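Local atomic coordinates of peptidase M16 inactive domain family protein (Pseudomonas fluorescens, PDB entry 3GWB), a protein that is of unproven function but belongs to the peptidase M16 family, whose members are generally metal-dependent hydrolases. Residues 83-88 and 98-103; 267-272 and 401-406; 342-347 and 395-400. One frame throughout, in Å; residues are numbered along the deposited sequence.

Interaction 1 (83-88 and 98-103)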
loop_
_atom_site.group_PDB
_atom_site.type_symbol
_atom_site.label_atom_id
_atom_site.label_comp_id
_atom_site.label_asym_id
_atom_site.label_seq_id
_atom_site.Cartn_x
_atom_site.Cartn_y
_atom_site.Cartn_z
ATOM N N GLY A 83 -9.036 -19.002 4.951
ATOM C CA GLY A 83 -8.979 -18.523 3.585
ATOM C C GLY A 83 -9.745 -17.230 3.395
ATOM O O GLY A 83 -10.112 -16.877 2.274
ATOM N N ALA A 84 -9.971 -16.514 4.491
ATOM C CA ALA A 84 -10.717 -15.257 4.450
ATOM C C ALA A 84 -9.848 -14.039 4.735
ATOM O O ALA A 84 -8.860 -14.126 5.470
ATOM C CB ALA A 84 -11.873 -15.308 5.456
ATOM N N ASP A 85 -10.231 -12.900 4.167
ATOM C CA ASP A 85 -9.495 -11.664 4.390
ATOM C C ASP A 85 -10.381 -10.601 5.040
ATOM O O ASP A 85 -11.525 -10.409 4.647
ATOM C CB ASP A 85 -8.929 -11.127 3.078
ATOM C CG ASP A 85 -8.144 -9.837 3.269
ATOM O OD1 ASP A 85 -8.684 -8.756 2.941
ATOM O OD2 ASP A 85 -6.991 -9.902 3.762
ATOM N N PHE A 86 -9.835 -9.913 6.035
ATOM C CA PHE A 86 -10.566 -8.871 6.748
ATOM C C PHE A 86 -10.095 -7.524 6.234
ATOM O O PHE A 86 -8.903 -7.333 5.978
ATOM C CB PHE A 86 -10.300 -8.975 8.262
ATOM C CG PHE A 86 -10.906 -7.855 9.071
ATOM C CD1 PHE A 86 -12.278 -7.812 9.318
ATOM C CD2 PHE A 86 -10.103 -6.825 9.564
ATOM C CE1 PHE A 86 -12.847 -6.763 10.048
ATOM C CE2 PHE A 86 -10.659 -5.770 10.293
ATOM C CZ PHE A 86 -12.034 -5.739 10.533
ATOM N N GLY A 87 -11.030 -6.596 6.071
ATOM C CA GLY A 87 -10.677 -5.264 5.608
ATOM C C GLY A 87 -11.360 -4.200 6.452
ATOM O O GLY A 87 -12.438 -4.438 6.996
ATOM N N ASN A 88 -10.733 -3.034 6.585
ATOM C CA ASN A 88 -11.334 -1.949 7.360
ATOM C C ASN A 88 -10.782 -0.600 6.916
ATOM O O ASN A 88 -9.700 -0.518 6.329
ATOM C CB ASN A 88 -11.089 -2.155 8.862
ATOM C CG ASN A 88 -9.653 -1.856 9.277
ATOM O OD1 ASN A 88 -9.346 -0.761 9.751
ATOM N ND2 ASN A 88 -8.770 -2.826 9.096
ATOM N N SER A 98 -14.927 -5.135 6.241
ATOM C CA SER A 98 -15.244 -6.060 5.163
ATOM C C SER A 98 -14.626 -7.437 5.341
ATOM O O SER A 98 -13.630 -7.607 6.047
ATOM C CB SER A 98 -14.788 -5.480 3.817
ATOM O OG SER A 98 -13.381 -5.286 3.773
ATOM N N LEU A 99 -15.229 -8.415 4.678
ATOM C CA LEU A 99 -14.766 -9.792 4.729
ATOM C C LEU A 99 -14.939 -10.471 3.378
ATOM O O LEU A 99 -16.020 -10.437 2.793
ATOM C CB LEU A 99 -15.566 -10.583 5.764
ATOM C CG LEU A 99 -15.238 -12.075 5.869
ATOM C CD1 LEU A 99 -13.985 -12.249 6.708
ATOM C CD2 LEU A 99 -16.393 -12.818 6.516
ATOM N N ARG A 100 -13.866 -11.060 2.868
ATOM C CA ARG A 100 -13.954 -11.811 1.627
ATOM C C ARG A 100 -13.725 -13.224 2.143
ATOM O O ARG A 100 -12.792 -13.458 2.909
ATOM C CB ARG A 100 -12.864 -11.405 0.634
ATOM C CG ARG A 100 -12.850 -12.284 -0.611
ATOM C CD ARG A 100 -12.243 -11.601 -1.848
ATOM N NE ARG A 100 -10.858 -11.161 -1.663
ATOM C CZ ARG A 100 -10.503 -10.010 -1.095
ATOM N NH1 ARG A 100 -11.430 -9.168 -0.651
ATOM N NH2 ARG A 100 -9.218 -9.696 -0.975
ATOM N N SER A 101 -14.578 -14.160 1.747
ATOM C CA SER A 101 -14.463 -15.522 2.246
ATOM C C SER A 101 -14.910 -16.579 1.245
ATOM O O SER A 101 -15.719 -16.306 0.356
ATOM C CB SER A 101 -15.298 -15.643 3.531
ATOM O OG SER A 101 -15.496 -16.986 3.940
ATOM N N LEU A 102 -14.359 -17.782 1.382
ATOM C CA LEU A 102 -14.761 -18.884 0.531
ATOM C C LEU A 102 -16.222 -19.094 0.925
ATOM O O LEU A 102 -16.592 -18.848 2.076
ATOM C CB LEU A 102 -13.939 -20.133 0.850
ATOM C CG LEU A 102 -12.483 -20.096 0.373
ATOM C CD1 LEU A 102 -11.723 -21.293 0.918
ATOM C CD2 LEU A 102 -12.452 -20.097 -1.151
ATOM N N SER A 103 -17.043 -19.546 -0.019
ATOM C CA SER A 103 -18.466 -19.745 0.238
ATOM C C SER A 103 -18.825 -21.060 0.929
ATOM O O SER A 103 -19.904 -21.175 1.512
ATOM C CB SER A 103 -19.258 -19.613 -1.070
ATOM O OG SER A 103 -18.871 -20.595 -2.015
HETATM O O HOH W 1 -12.245 -7.844 3.031
#
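Asp85 and Arg100 face each other on one side of an antiparallel strand pair. Arg100 bends at its third torsion (chi3 59°), which turns the guanidinium back over Asp85. CB of Asp85 lies above one face of that group, toward its rim. The carboxylate and guanidinium planes are 40° apart, and no N-H points at the acid. Asp85 OD1 and Arg100 NH2 are 4.1 Å apart, so any attraction is probably one of charges alone. Arg100 also touches Asp37 of strand 35-42.

On the same side Ser98 sits against Gly87. With chi1 at 62° the hydroxyl is turned toward Gly87, and Ser98 OG comes to 3.3 Å from Gly87 CA. A beta carbon at Gly87 would collide with it. A water joins Ser98 OG to Asp85 O, donating to the carbonyl at 3.1 Å.

Phe86 and Leu99 point to the other side, where helix 105-120 covers them through Val118, Leu112 and Phe115. Ser98 O approaches the Phe86 ring obliquely, 3.5 Å from Phe86 CD1. The end of Leu99 swings inward, and its CD1 lies 3.9 Å from Ala84 CB. The same methyl of Ala84 also meets CB of Ser101.

Four backbone bonds tie the strands. Asp85 N gives to Arg100 O at 2.9 Å, and Arg100 N to Asp85 O at 3.0 Å. Gly87 and Ser98 form the other hydrogen-bonded pair, with Ser98 N 2.7 Å from Gly87 O. Phe86 and Leu99 are the non-hydrogen-bonded pair between them. Leu102, further on, packs on Pro34 of the second subunit. This is a beta hairpin, with strand 85-90 outermost in a six-stranded mixed sheet of this chain.

Interaction 2 (267-272 and 401-406)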
loop_
_atom_site.group_PDB
_atom_site.type_symbol
_atom_site.label_atom_id
_atom_site.label_comp_id
_atom_site.label_asym_id
_atom_site.label_seq_id
_atom_site.Cartn_x
_atom_site.Cartn_y
_atom_site.Cartn_z
ATOM N N ALA A 267 -23.752 11.626 -12.863
ATOM C CA ALA A 267 -23.218 11.019 -14.080
ATOM C C ALA A 267 -22.651 12.071 -15.034
ATOM O O ALA A 267 -21.596 11.871 -15.644
ATOM C CB ALA A 267 -24.306 10.200 -14.781
ATOM N N ALA A 268 -23.357 13.189 -15.163
ATOM C CA ALA A 268 -22.926 14.258 -16.052
ATOM C C ALA A 268 -21.626 14.907 -15.582
ATOM O O ALA A 268 -20.737 15.160 -16.390
ATOM C CB ALA A 268 -24.020 15.310 -16.179
ATOM N N VAL A 269 -21.504 15.166 -14.281
ATOM C CA VAL A 269 -20.285 15.796 -13.764
ATOM C C VAL A 269 -19.130 14.814 -13.711
ATOM O O VAL A 269 -17.968 15.211 -13.790
ATOM C CB VAL A 269 -20.489 16.409 -12.350
ATOM C CG1 VAL A 269 -21.609 17.434 -12.390
ATOM C CG2 VAL A 269 -20.777 15.319 -11.338
ATOM N N SER A 270 -19.444 13.530 -13.581
ATOM C CA SER A 270 -18.395 12.520 -13.542
ATOM C C SER A 270 -17.734 12.451 -14.913
ATOM O O SER A 270 -16.510 12.397 -15.017
ATOM C CB SER A 270 -18.972 11.153 -13.173
ATOM O OG SER A 270 -19.578 11.199 -11.892
ATOM N N LEU A 271 -18.544 12.467 -15.966
ATOM C CA LEU A 271 -18.006 12.403 -17.319
ATOM C C LEU A 271 -17.294 13.713 -17.668
ATOM O O LEU A 271 -16.256 13.716 -18.333
ATOM C CB LEU A 271 -19.129 12.133 -18.317
ATOM C CG LEU A 271 -18.669 11.738 -19.716
ATOM C CD1 LEU A 271 -18.183 10.281 -19.718
ATOM C CD2 LEU A 271 -19.830 11.913 -20.676
ATOM N N GLY A 272 -17.849 14.824 -17.201
ATOM C CA GLY A 272 -17.231 16.113 -17.463
ATOM C C GLY A 272 -15.878 16.189 -16.776
ATOM O O GLY A 272 -14.916 16.717 -17.332
ATOM N N LYS A 401 -21.710 20.306 -20.364
ATOM C CA LYS A 401 -21.346 21.703 -20.144
ATOM C C LYS A 401 -22.291 22.380 -19.146
ATOM O O LYS A 401 -21.855 23.142 -18.277
ATOM C CB LYS A 401 -21.352 22.469 -21.473
ATOM C CG LYS A 401 -21.147 23.973 -21.341
ATOM C CD LYS A 401 -21.194 24.645 -22.704
ATOM C CE LYS A 401 -21.077 26.157 -22.599
ATOM N NZ LYS A 401 -22.277 26.788 -21.977
ATOM N N ALA A 402 -23.583 22.098 -19.266
ATOM C CA ALA A 402 -24.560 22.701 -18.370
ATOM C C ALA A 402 -24.347 22.245 -16.936
ATOM O O ALA A 402 -24.344 23.065 -16.014
ATOM C CB ALA A 402 -25.970 22.357 -18.815
ATOM N N ALA A 403 -24.169 20.940 -16.754
ATOM C CA ALA A 403 -23.969 20.365 -15.430
ATOM C C ALA A 403 -22.734 20.926 -14.737
ATOM O O ALA A 403 -22.800 21.326 -13.581
ATOM C CB ALA A 403 -23.869 18.840 -15.528
HETATM N N MSE A 404 -21.608 20.953 -15.443
HETATM C CA MSE A 404 -20.374 21.471 -14.863
HETATM C C MSE A 404 -20.541 22.935 -14.462
HETATM O O MSE A 404 -20.039 23.360 -13.419
HETATM C CB MSE A 404 -19.211 21.327 -15.848
HETATM C CG MSE A 404 -18.801 19.870 -16.140
HETATM SE SE MSE A 404 -18.113 18.952 -14.723
HETATM C CE MSE A 404 -16.469 19.530 -14.724
ATOM N N ASN A 405 -21.248 23.703 -15.290
ATOM C CA ASN A 405 -21.484 25.114 -14.997
ATOM C C ASN A 405 -22.493 25.292 -13.865
ATOM O O ASN A 405 -22.484 26.304 -13.162
ATOM C CB ASN A 405 -21.983 25.846 -16.246
ATOM C CG ASN A 405 -20.853 26.303 -17.149
ATOM O OD1 ASN A 405 -20.748 25.878 -18.300
ATOM N ND2 ASN A 405 -20.000 27.181 -16.630
ATOM N N LYS A 406 -23.364 24.306 -13.684
ATOM C CA LYS A 406 -24.374 24.383 -12.637
ATOM C C LYS A 406 -23.796 24.097 -11.251
ATOM O O LYS A 406 -24.359 24.508 -10.238
ATOM C CB LYS A 406 -25.507 23.398 -12.935
ATOM C CG LYS A 406 -26.641 23.399 -11.918
ATOM C CD LYS A 406 -27.665 22.328 -12.276
ATOM C CE LYS A 406 -28.796 22.273 -11.271
ATOM N NZ LYS A 406 -29.726 21.139 -11.554
#
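Ala403 is the first residue of 401-406 to meet the other helix. Its methyl points toward 267-272 and meets the methyl of Ala268 tip to tip, with Ala403 CB 3.6 Å from Ala268 CB. Such small groups let the backbones come close. The same methyl of Ala403 also reaches Val269, whose CG1 stands 4.1 Å from Ala403 CB. Leu395, just before helix 397-407, packs on Ala268 as well.

This is a close, nearly perpendicular helix crossing. The short axes pass within 8.5 Å of each other at an angle of 96°. It joins helix 266-277, which follows strand 249-257 in the chain, to helix 397-407, which precedes strand 414-419. Both strands belong to one five-stranded mixed sheet. No hydrogen bond spans the two segments.

Met404, present as selenomethionine, comes next and carries the largest share of the contact. Its chain is bent at both chi2 (-65°) and chi3 (-81°), so it folds back against the partner helix. The selenium lies alongside Val269, with Met404 SE 3.9 Å from Val269 O and 4.2 Å from Val269 CB. The terminal methyl continues to Gly272, where Met404 CE is 4.0 Å from Gly272 C. Glycine matters at that place, because a beta carbon would run into CG of Met404. Tyr337 and Leu338 of helix 323-340 also touch the Met404 side chain.

Interaction 3 (342-347 and 395-400)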
loop_
_atom_site.group_PDB
_atom_site.type_symbol
_atom_site.label_atom_id
_atom_site.label_comp_id
_atom_site.label_asym_id
_atom_site.label_seq_id
_atom_site.Cartn_x
_atom_site.Cartn_y
_atom_site.Cartn_z
ATOM N N PRO A 342 -16.880 20.371 -23.379
ATOM C CA PRO A 342 -16.012 19.409 -24.056
ATOM C C PRO A 342 -16.366 19.286 -25.536
ATOM O O PRO A 342 -17.482 19.602 -25.934
ATOM C CB PRO A 342 -16.291 18.126 -23.293
ATOM C CG PRO A 342 -17.758 18.229 -23.062
ATOM C CD PRO A 342 -17.940 19.675 -22.625
ATOM N N THR A 343 -15.412 18.830 -26.342
ATOM C CA THR A 343 -15.639 18.645 -27.776
ATOM C C THR A 343 -16.260 17.268 -27.976
ATOM O O THR A 343 -16.133 16.409 -27.104
ATOM C CB THR A 343 -14.320 18.691 -28.559
ATOM O OG1 THR A 343 -13.458 17.642 -28.100
ATOM C CG2 THR A 343 -13.629 20.034 -28.363
ATOM N N GLN A 344 -16.928 17.062 -29.113
ATOM C CA GLN A 344 -17.549 15.772 -29.421
ATOM C C GLN A 344 -16.538 14.651 -29.273
ATOM O O GLN A 344 -16.847 13.598 -28.720
ATOM C CB GLN A 344 -18.082 15.740 -30.856
ATOM C CG GLN A 344 -19.547 16.072 -30.996
ATOM C CD GLN A 344 -20.422 15.272 -30.051
ATOM O OE1 GLN A 344 -20.348 14.044 -29.993
ATOM N NE2 GLN A 344 -21.265 15.970 -29.309
ATOM N N LYS A 345 -15.332 14.877 -29.780
ATOM C CA LYS A 345 -14.286 13.871 -29.700
ATOM C C LYS A 345 -14.034 13.477 -28.251
ATOM O O LYS A 345 -14.045 12.291 -27.918
ATOM C CB LYS A 345 -12.992 14.393 -30.328
ATOM C CG LYS A 345 -11.822 13.421 -30.209
ATOM C CD LYS A 345 -10.573 13.936 -30.912
ATOM C CE LYS A 345 -10.063 15.236 -30.293
ATOM N NZ LYS A 345 -9.706 15.091 -28.846
ATOM N N GLU A 346 -13.815 14.475 -27.394
ATOM C CA GLU A 346 -13.561 14.229 -25.975
ATOM C C GLU A 346 -14.689 13.455 -25.323
ATOM O O GLU A 346 -14.446 12.553 -24.523
ATOM C CB GLU A 346 -13.374 15.547 -25.219
ATOM C CG GLU A 346 -12.199 16.373 -25.694
ATOM C CD GLU A 346 -12.035 17.661 -24.907
ATOM O OE1 GLU A 346 -13.030 18.405 -24.781
ATOM O OE2 GLU A 346 -10.909 17.933 -24.425
ATOM N N LEU A 347 -15.923 13.816 -25.656
ATOM C CA LEU A 347 -17.088 13.155 -25.088
ATOM C C LEU A 347 -17.154 11.683 -25.499
ATOM O O LEU A 347 -17.400 10.813 -24.662
ATOM C CB LEU A 347 -18.368 13.871 -25.524
ATOM C CG LEU A 347 -19.679 13.321 -24.961
ATOM C CD1 LEU A 347 -19.861 13.819 -23.536
ATOM C CD2 LEU A 347 -20.848 13.774 -25.825
ATOM N N LEU A 395 -25.259 11.082 -22.494
ATOM C CA LEU A 395 -24.985 12.500 -22.282
ATOM C C LEU A 395 -24.496 13.211 -23.540
ATOM O O LEU A 395 -23.776 12.634 -24.356
ATOM C CB LEU A 395 -23.945 12.673 -21.173
ATOM C CG LEU A 395 -24.416 12.286 -19.774
ATOM C CD1 LEU A 395 -23.239 12.287 -18.814
ATOM C CD2 LEU A 395 -25.498 13.263 -19.320
ATOM N N THR A 396 -24.896 14.470 -23.688
ATOM C CA THR A 396 -24.482 15.280 -24.827
ATOM C C THR A 396 -23.505 16.350 -24.340
ATOM O O THR A 396 -23.425 16.636 -23.145
ATOM C CB THR A 396 -25.685 15.984 -25.493
ATOM O OG1 THR A 396 -26.344 16.816 -24.530
ATOM C CG2 THR A 396 -26.678 14.965 -26.037
ATOM N N VAL A 397 -22.754 16.936 -25.267
ATOM C CA VAL A 397 -21.798 17.980 -24.916
ATOM C C VAL A 397 -22.504 19.119 -24.186
ATOM O O VAL A 397 -21.959 19.704 -23.244
ATOM C CB VAL A 397 -21.105 18.536 -26.174
ATOM C CG1 VAL A 397 -20.292 19.772 -25.819
ATOM C CG2 VAL A 397 -20.210 17.469 -26.778
ATOM N N GLU A 398 -23.723 19.424 -24.623
ATOM C CA GLU A 398 -24.515 20.489 -24.024
ATOM C C GLU A 398 -24.902 20.158 -22.583
ATOM O O GLU A 398 -24.846 21.022 -21.712
ATOM C CB GLU A 398 -25.778 20.742 -24.861
ATOM C CG GLU A 398 -26.816 19.621 -24.794
ATOM C CD GLU A 398 -27.922 19.757 -25.837
ATOM O OE1 GLU A 398 -28.536 20.845 -25.933
ATOM O OE2 GLU A 398 -28.179 18.767 -26.557
ATOM N N GLN A 399 -25.293 18.910 -22.333
ATOM C CA GLN A 399 -25.689 18.483 -20.992
ATOM C C GLN A 399 -24.509 18.468 -20.030
ATOM O O GLN A 399 -24.650 18.822 -18.864
ATOM C CB GLN A 399 -26.318 17.091 -21.035
ATOM C CG GLN A 399 -27.594 17.010 -21.856
ATOM C CD GLN A 399 -28.111 15.592 -21.965
ATOM O OE1 GLN A 399 -27.376 14.679 -22.336
ATOM N NE2 GLN A 399 -29.382 15.399 -21.641
ATOM N N VAL A 400 -23.348 18.038 -20.512
ATOM C CA VAL A 400 -22.164 18.013 -19.668
ATOM C C VAL A 400 -21.764 19.454 -19.346
ATOM O O VAL A 400 -21.521 19.797 -18.189
ATOM C CB VAL A 400 -21.002 17.283 -20.371
ATOM C CG1 VAL A 400 -19.702 17.457 -19.574
ATOM C CG2 VAL A 400 -21.343 15.805 -20.520
HETATM O O HOH W 2 -23.187 16.029 -27.866
#
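Leu347 pushes its side chain into a hollow on 395-400. The walls are the carbonyl of Leu395, the backbone N of Val397 and the side chains of Val397 and Val400. CG of Leu347 stands anti to its own backbone N (chi1 -178°), which sends both methyls across. Leu347 CD2 lies 3.5 Å from Leu395 O and 3.9 Å from Val397 CG2. The other branch, Leu347 CD1, slides past Val400 and comes to 3.9 Å from Val400 CG2. Replacing Leu347 by an alanine would probably open a gap beside Val397, Val400 and the Leu395 carbonyl, leaving the two valines with Pro342 but without the leucine methyls.

Val397 is the bump that comes back. Its two branches part, CG1 going to the ring of Pro342 and CG2 toward Leu347 and the Gln344 amide. Pro342 CD is 4.0 Å from Val397 CG1, and the ring also leans on Val400, with Pro342 CG 4.1 Å from Val400 CG1. At the outer rim the amide of Gln344 lies across Val397. A water accepts from Val397 N at 2.8 Å, but its link to Gln344 is too short to be trusted.

Each segment starts a helix with a capping box. Thr343 N gives to Glu346 OE1 at 2.9 Å, and Glu346 N in turn donates to Thr343 OG1. Thr396 and Gln399 form the second box, in which Thr396 N meets a lone pair of Gln399 OE1. Glu346 also makes a salt bridge with Arg284.

Lys351, further along helix 344-356, bonds to Leu395 O. Helix 266-277 packs against both segments, its Leu271 touching Leu347 and Leu395 and its Ile275 touching Pro342.

In the fold
Interactions 2 and 3 are neighbours, with centres 9 Å apart, and both use helix 397-407. Gly272 CA of interaction 2 packs 3.5 Å from Val400 CG1 of interaction 3, and Leu271 CD2 lies 3.4 Å from Leu347 CD1. Helices 266-277, 344-356 and 397-407 therefore form one continuous packed group. Interaction 1 is remote from both. Its centre is 37 Å from that of interaction 2 and 41 Å from that of interaction 3, and its nearest atoms are about 23 Å from interaction 2. It belongs to the six-stranded sheet, on the opposite side of the chain's centre from interaction 2. No active site or ligand is identified here to relate them to.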